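Proximal thread matrix protein 1 (Mytilus galloprovincialis, PDB 4CN9) probably binds collagen as a matrix protein of the mussel byssus, through two von Willebrand factor type A domains, and carries bound zinc ions. Local coordinates at residues S383-R387 with N409-S413; I198-Q204 with Y220-S226. All blocks are in the same frame, centred on the assembly; numbering follows the deposited sequence.

Interaction 1: residues S383-R387 with N409-S413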
ATOM      1  N   SER A 383      -1.969   0.545  14.891  1.00 17.17           N
ATOM      2  CA  SER A 383      -2.041   0.752  13.452  1.00 17.82           C
ATOM      3  C   SER A 383      -2.268  -0.583  12.747  1.00 19.39           C
ATOM      4  O   SER A 383      -2.998  -0.649  11.779  1.00 16.92           O
ATOM      5  CB  SER A 383      -0.767   1.411  12.921  1.00 22.90           C
ATOM      6  OG  SER A 383       0.376   0.678  13.340  1.00 26.61           O
ATOM      7  N   SER A 384      -1.638  -1.650  13.232  1.00 23.27           N
ATOM      8  CA  SER A 384      -1.848  -2.970  12.640  1.00 21.93           C
ATOM      9  C   SER A 384      -3.330  -3.359  12.664  1.00 19.52           C
ATOM     10  O   SER A 384      -3.883  -3.806  11.655  1.00 21.12           O
ATOM     11  CB  SER A 384      -1.007  -4.021  13.360  1.00 24.23           C
ATOM     12  OG  SER A 384      -1.295  -5.309  12.851  1.00 33.34           O
ATOM     13  N   LEU A 385      -3.965  -3.167  13.818  1.00 19.16           N
ATOM     14  CA  LEU A 385      -5.378  -3.452  13.999  1.00 21.62           C
ATOM     15  C   LEU A 385      -6.241  -2.595  13.084  1.00 20.17           C
ATOM     16  O   LEU A 385      -7.169  -3.099  12.459  1.00 20.99           O
ATOM     17  CB  LEU A 385      -5.786  -3.246  15.462  1.00 19.84           C
ATOM     18  CG  LEU A 385      -5.205  -4.239  16.474  1.00 26.55           C
ATOM     19  CD1 LEU A 385      -5.825  -4.056  17.863  1.00 25.44           C
ATOM     20  CD2 LEU A 385      -5.402  -5.665  15.994  1.00 28.04           C
ATOM     21  N   LEU A 386      -5.939  -1.299  12.993  1.00 19.32           N
ATOM     22  CA  LEU A 386      -6.640  -0.438  12.038  1.00 18.26           C
ATOM     23  C   LEU A 386      -6.459  -0.910  10.588  1.00 18.57           C
ATOM     24  O   LEU A 386      -7.435  -0.989   9.848  1.00 18.57           O
ATOM     25  CB  LEU A 386      -6.188   1.022  12.163  1.00 18.95           C
ATOM     26  CG  LEU A 386      -6.696   1.807  13.366  1.00 18.20           C
ATOM     27  CD1 LEU A 386      -5.810   2.998  13.631  1.00 16.69           C
ATOM     28  CD2 LEU A 386      -8.126   2.245  13.158  1.00 18.61           C
ATOM     29  N   ARG A 387      -5.231  -1.220  10.175  1.00 17.03           N
ATOM     30  CA  ARG A 387      -5.003  -1.612   8.776  1.00 21.06           C
ATOM     31  C   ARG A 387      -5.672  -2.937   8.420  1.00 20.10           C
ATOM     32  O   ARG A 387      -6.160  -3.104   7.298  1.00 19.37           O
ATOM     33  CB  ARG A 387      -3.509  -1.633   8.413  1.00 20.88           C
ATOM     34  CG  ARG A 387      -2.844  -0.257   8.554  1.00 21.65           C
ATOM     35  CD  ARG A 387      -1.363  -0.255   8.104  1.00 20.51           C
ATOM     36  NE  ARG A 387      -0.606  -1.376   8.662  1.00 22.75           N
ATOM     37  CZ  ARG A 387       0.188  -1.301   9.713  1.00 26.05           C
ATOM     38  NH1 ARG A 387       0.362  -0.144  10.344  1.00 28.97           N
ATOM     39  NH2 ARG A 387       0.796  -2.393  10.153  1.00 24.26           N
ATOM     40  N   ASN A 409       6.229   2.906  11.017  1.00 18.02           N
ATOM     41  CA  ASN A 409       5.473   1.821  11.633  1.00 19.39           C
ATOM     42  C   ASN A 409       3.964   1.949  11.474  1.00 21.36           C
ATOM     43  O   ASN A 409       3.273   0.950  11.292  1.00 21.98           O
ATOM     44  CB  ASN A 409       5.780   1.691  13.123  1.00 21.04           C
ATOM     45  CG  ASN A 409       7.189   1.194  13.388  1.00 25.75           C
ATOM     46  OD1 ASN A 409       7.884   0.737  12.479  1.00 27.37           O
ATOM     47  ND2 ASN A 409       7.608   1.272  14.643  1.00 29.78           N
ATOM     48  N   ILE A 410       3.435   3.162  11.581  1.00 17.59           N
ATOM     49  CA  ILE A 410       1.990   3.306  11.583  1.00 18.87           C
ATOM     50  C   ILE A 410       1.391   3.430  10.195  1.00 15.93           C
ATOM     51  O   ILE A 410       0.255   3.054  10.006  1.00 16.96           O
ATOM     52  CB  ILE A 410       1.483   4.480  12.458  1.00 21.91           C
ATOM     53  CG1 ILE A 410       1.775   5.816  11.815  1.00 20.50           C
ATOM     54  CG2 ILE A 410       2.065   4.412  13.873  1.00 23.12           C
ATOM     55  CD1 ILE A 410       1.018   6.964  12.474  1.00 27.55           C
ATOM     56  N   ALA A 411       2.127   3.987   9.244  1.00 16.57           N
ATOM     57  CA  ALA A 411       1.577   4.216   7.910  1.00 17.26           C
ATOM     58  C   ALA A 411       1.343   2.909   7.165  1.00 17.92           C
ATOM     59  O   ALA A 411       1.975   1.893   7.459  1.00 17.14           O
ATOM     60  CB  ALA A 411       2.482   5.112   7.104  1.00 18.14           C
ATOM     61  N   SER A 412       0.449   2.959   6.182  1.00 18.03           N
ATOM     62  CA  SER A 412       0.116   1.795   5.365  1.00 16.78           C
ATOM     63  C   SER A 412       1.244   1.499   4.378  1.00 19.84           C
ATOM     64  O   SER A 412       1.334   0.399   3.809  1.00 19.37           O
ATOM     65  CB  SER A 412      -1.208   2.021   4.617  1.00 16.07           C
ATOM     66  OG  SER A 412      -2.335   1.906   5.476  1.00 19.61           O
ATOM     67  N   SER A 413       2.093   2.499   4.177  1.00 17.73           N
ATOM     68  CA  SER A 413       3.240   2.382   3.318  1.00 20.70           C
ATOM     69  C   SER A 413       4.201   3.518   3.613  1.00 19.91           C
ATOM     70  O   SER A 413       3.783   4.607   3.997  1.00 18.00           O
ATOM     71  CB  SER A 413       2.796   2.441   1.848  1.00 18.15           C
ATOM     72  OG  SER A 413       3.922   2.491   1.006  1.00 21.64           O
TER
HETATM   73  O   HOH W   1       2.068  -1.584  12.428  1.00 29.03           O
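Asn409 meets Arg387 through its backbone carbonyl rather than its amide. Asn409 O takes a weak, bent hydrogen bond from Arg387 NH1 at 3.3 Å, and a water bridges the same two residues, accepting from Arg387 NH2 at 2.7 Å and able to donate to Asn409 O; this water lies at the edge of the guanidinium, in its plane. At Ile410 the contact is both polar and apolar. Arg387 NH1 reaches Ile410 O at 3.2 Å from above the carbonyl plane, with an N-H...O angle of 138°, while Ile410 CB packs on Ser383 CB at 3.8 Å. A bend at chi3 (-47°) swings the guanidinium back over its own helix, where one face rests near Ser383 O and Ser384 CA. The two carbonyls thus receive the arginine where helix 404-410 runs out, since Ala411 is the first residue to leave helical geometry. The positive charge there probably complements the carbonyl-rich C-terminal end. Farther on, Ser412 OG lies 3.5 Å from Arg387 CD, against the aliphatic part of the chain, and accepts a hydrogen bond from Ile393 N. Ser383 OG, by contrast, turns to its own helix, chiefly to Pro379 O, with Glu380 O a second acceptor. The contact joins helices 379-388 and 404-410 beside strand 391-398, which Ser383, Arg387 and Ile410 all touch, while Leu386 and Ile410 also lean on Leu342 of helix 338-349.

Interaction 2: residues I198-Q204 with Y220-S226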
ATOM      1  N   ILE A 198       2.483  -6.727  -5.566  1.00 16.69           N
ATOM      2  CA  ILE A 198       2.222  -7.722  -4.531  1.00 17.71           C
ATOM      3  C   ILE A 198       3.523  -8.480  -4.329  1.00 17.33           C
ATOM      4  O   ILE A 198       4.206  -8.829  -5.303  1.00 15.54           O
ATOM      5  CB  ILE A 198       1.084  -8.689  -4.956  1.00 18.46           C
ATOM      6  CG1 ILE A 198      -0.238  -7.926  -5.047  1.00 18.17           C
ATOM      7  CG2 ILE A 198       0.956  -9.856  -3.978  1.00 21.15           C
ATOM      8  CD1 ILE A 198      -1.247  -8.505  -6.046  1.00 22.29           C
ATOM      9  N   ALA A 199       3.888  -8.705  -3.073  1.00 15.71           N
ATOM     10  CA  ALA A 199       5.122  -9.401  -2.745  1.00 16.97           C
ATOM     11  C   ALA A 199       4.837 -10.654  -1.902  1.00 21.88           C
ATOM     12  O   ALA A 199       4.160 -10.583  -0.877  1.00 20.30           O
ATOM     13  CB  ALA A 199       6.057  -8.471  -1.981  1.00 18.92           C
ATOM     14  N   ILE A 200       5.353 -11.788  -2.356  1.00 16.83           N
ATOM     15  CA  ILE A 200       5.270 -13.053  -1.634  1.00 18.65           C
ATOM     16  C   ILE A 200       6.650 -13.507  -1.179  1.00 18.99           C
ATOM     17  O   ILE A 200       7.584 -13.685  -1.991  1.00 17.89           O
ATOM     18  CB  ILE A 200       4.663 -14.165  -2.499  1.00 17.49           C
ATOM     19  CG1 ILE A 200       3.278 -13.763  -2.999  1.00 21.33           C
ATOM     20  CG2 ILE A 200       4.601 -15.477  -1.695  1.00 21.59           C
ATOM     21  CD1 ILE A 200       2.777 -14.551  -4.178  1.00 21.28           C
ATOM     22  N   GLY A 201       6.771 -13.697   0.129  1.00 16.67           N
ATOM     23  CA  GLY A 201       7.993 -14.151   0.751  1.00 20.44           C
ATOM     24  C   GLY A 201       7.859 -15.594   1.208  1.00 21.42           C
ATOM     25  O   GLY A 201       6.885 -15.965   1.856  1.00 21.81           O
ATOM     26  N   ILE A 202       8.839 -16.406   0.846  1.00 20.89           N
ATOM     27  CA  ILE A 202       8.838 -17.822   1.190  1.00 22.44           C
ATOM     28  C   ILE A 202      10.052 -18.193   2.036  1.00 24.49           C
ATOM     29  O   ILE A 202      11.185 -17.860   1.691  1.00 23.18           O
ATOM     30  CB  ILE A 202       8.812 -18.679  -0.073  1.00 20.76           C
ATOM     31  CG1 ILE A 202       7.599 -18.307  -0.915  1.00 22.33           C
ATOM     32  CG2 ILE A 202       8.741 -20.160   0.296  1.00 31.41           C
ATOM     33  CD1 ILE A 202       7.890 -18.079  -2.362  1.00 26.87           C
ATOM     34  N   GLY A 203       9.808 -18.887   3.150  1.00 27.92           N
ATOM     35  CA  GLY A 203      10.877 -19.389   3.999  1.00 27.65           C
ATOM     36  C   GLY A 203      11.449 -18.365   4.956  1.00 32.08           C
ATOM     37  O   GLY A 203      10.796 -17.386   5.286  1.00 35.94           O
ATOM     38  N   GLN A 204      12.681 -18.583   5.403  1.00 32.77           N
ATOM     39  CA  GLN A 204      13.275 -17.736   6.433  1.00 34.82           C
ATOM     40  C   GLN A 204      14.289 -16.713   5.911  1.00 32.22           C
ATOM     41  O   GLN A 204      14.838 -15.938   6.692  1.00 33.85           O
ATOM     42  CB  GLN A 204      13.936 -18.614   7.497  1.00 45.68           C
ATOM     43  CG  GLN A 204      12.965 -19.518   8.247  1.00 48.72           C
ATOM     44  CD  GLN A 204      11.888 -18.735   8.980  1.00 63.62           C
ATOM     45  OE1 GLN A 204      12.185 -17.920   9.859  1.00 70.40           O
ATOM     46  NE2 GLN A 204      10.628 -18.974   8.616  1.00 60.08           N
ATOM     47  N   TYR A 220      -0.113  -5.831   1.197  1.00 20.46           N
ATOM     48  CA  TYR A 220       0.104  -6.506  -0.081  1.00 18.81           C
ATOM     49  C   TYR A 220       1.319  -7.441  -0.022  1.00 18.62           C
ATOM     50  O   TYR A 220       1.791  -7.938  -1.061  1.00 19.49           O
ATOM     51  CB  TYR A 220       0.307  -5.475  -1.191  1.00 20.92           C
ATOM     52  CG  TYR A 220      -0.953  -4.759  -1.615  1.00 20.95           C
ATOM     53  CD1 TYR A 220      -1.695  -4.008  -0.704  1.00 22.63           C
ATOM     54  CD2 TYR A 220      -1.388  -4.811  -2.928  1.00 20.62           C
ATOM     55  CE1 TYR A 220      -2.841  -3.348  -1.094  1.00 22.16           C
ATOM     56  CE2 TYR A 220      -2.547  -4.152  -3.332  1.00 21.43           C
ATOM     57  CZ  TYR A 220      -3.258  -3.414  -2.416  1.00 24.77           C
ATOM     58  OH  TYR A 220      -4.397  -2.751  -2.816  1.00 28.38           O
ATOM     59  N   VAL A 221       1.846  -7.659   1.180  1.00 17.71           N
ATOM     60  CA  VAL A 221       2.919  -8.622   1.402  1.00 18.34           C
ATOM     61  C   VAL A 221       2.334  -9.887   2.012  1.00 23.74           C
ATOM     62  O   VAL A 221       1.657  -9.830   3.039  1.00 20.10           O
ATOM     63  CB  VAL A 221       3.987  -8.095   2.360  1.00 21.68           C
ATOM     64  CG1 VAL A 221       5.045  -9.186   2.620  1.00 26.04           C
ATOM     65  CG2 VAL A 221       4.635  -6.827   1.808  1.00 21.85           C
ATOM     66  N   LEU A 222       2.575 -11.021   1.364  1.00 20.47           N
ATOM     67  CA  LEU A 222       2.119 -12.313   1.865  1.00 19.76           C
ATOM     68  C   LEU A 222       3.329 -13.195   2.157  1.00 21.90           C
ATOM     69  O   LEU A 222       4.327 -13.153   1.438  1.00 22.06           O
ATOM     70  CB  LEU A 222       1.209 -12.977   0.846  1.00 18.77           C
ATOM     71  CG  LEU A 222      -0.008 -12.144   0.436  1.00 22.35           C
ATOM     72  CD1 LEU A 222      -0.721 -12.820  -0.687  1.00 30.08           C
ATOM     73  CD2 LEU A 222      -0.940 -11.909   1.605  1.00 28.43           C
ATOM     74  N   THR A 223       3.257 -13.970   3.233  1.00 22.76           N
ATOM     75  CA  THR A 223       4.382 -14.808   3.636  1.00 26.12           C
ATOM     76  C   THR A 223       3.923 -16.241   3.890  1.00 29.58           C
ATOM     77  O   THR A 223       2.780 -16.490   4.263  1.00 24.99           O
ATOM     78  CB  THR A 223       5.074 -14.275   4.909  1.00 29.35           C
ATOM     79  OG1 THR A 223       4.156 -14.319   6.006  1.00 30.96           O
ATOM     80  CG2 THR A 223       5.549 -12.842   4.709  1.00 28.40           C
ATOM     81  N   THR A 224       4.828 -17.180   3.667  1.00 28.42           N
ATOM     82  CA  THR A 224       4.555 -18.583   3.929  1.00 27.78           C
ATOM     83  C   THR A 224       5.874 -19.257   4.292  1.00 31.73           C
ATOM     84  O   THR A 224       6.957 -18.771   3.928  1.00 26.77           O
ATOM     85  CB  THR A 224       3.887 -19.259   2.720  1.00 32.38           C
ATOM     86  OG1 THR A 224       3.634 -20.633   3.016  1.00 34.28           O
ATOM     87  CG2 THR A 224       4.772 -19.174   1.489  1.00 32.53           C
ATOM     88  N   ASN A 225       5.787 -20.366   5.016  1.00 31.81           N
ATOM     89  CA  ASN A 225       6.977 -21.011   5.555  1.00 33.95           C
ATOM     90  C   ASN A 225       7.668 -21.950   4.578  1.00 28.01           C
ATOM     91  O   ASN A 225       8.850 -22.228   4.711  1.00 36.11           O
ATOM     92  CB  ASN A 225       6.629 -21.771   6.841  1.00 44.50           C
ATOM     93  CG  ASN A 225       6.610 -20.870   8.059  1.00 51.51           C
ATOM     94  OD1 ASN A 225       5.646 -20.861   8.829  1.00 62.13           O
ATOM     95  ND2 ASN A 225       7.678 -20.098   8.238  1.00 59.35           N
ATOM     96  N   SER A 226       6.933 -22.423   3.587  1.00 31.31           N
ATOM     97  CA  SER A 226       7.466 -23.396   2.658  1.00 37.95           C
ATOM     98  C   SER A 226       6.800 -23.262   1.305  1.00 36.99           C
ATOM     99  O   SER A 226       5.680 -22.752   1.188  1.00 31.43           O
ATOM    100  CB  SER A 226       7.236 -24.808   3.191  1.00 37.91           C
ATOM    101  OG  SER A 226       5.859 -24.996   3.470  1.00 37.43           O
TER
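Ala199 and Leu222 sit in the most regular part of a parallel strand pair. Ala199 N donates to Tyr220 O, Ala199 O accepts from Leu222 N at 2.8 Å, and Leu222 O accepts from Gly201 N at 2.8 Å, the last with an N-H...O angle of 168°. CA-H...O contacts fill in between, such as Ile200 CA to Leu222 O at 3.2 Å. The ladder continues through Thr224 N to Gly201 O and ends with Gly203 N on Thr224 O, at 3.0 Å. Ile202 and Thr224 stand side by side, CG1 against CG2 at 3.8 Å; Thr224 CG2 lies between the backbone N and the carbonyl carbon, with OG1 anti to N (chi1 -180°), which turns the methyl to the isoleucine. Past the strands the pairing loosens toward solvent: the exposed Gln204 and Asn225 bring NE2 and ND2 to 3.2 Å, two donors without a bond between them. Thr223, also exposed, lies beside Gly201, which offers it no side chain. This is the closing pair of a beta-alpha-beta unit: helix 208-214 packs on Ala199 and Val221, helix 234-241 on Ile200 and Leu222, and strand 166-173 flanks strand 195-202, leaving 221-224 at the sheet edge.

Interactions 1 and 2 fall in the two successive von Willebrand factor type A domains of one chain, interaction 2 in the first and interaction 1 in the second. Their centres are 19 Å apart and their nearest atoms about 7 Å, without touching. Lys218, shortly before 220-226, nevertheless spans the domains: its NZ bonds Ala411 O and its backbone bonds Ser412. The sites of the two contacts differ as well. Interaction 2 lies near the zinc-occupied MIDAS, with the Ile202 side chain about 5 Å from that of Asp174 and about 9 Å from the ion, whereas interaction 1 is remote from the annotated metal sites.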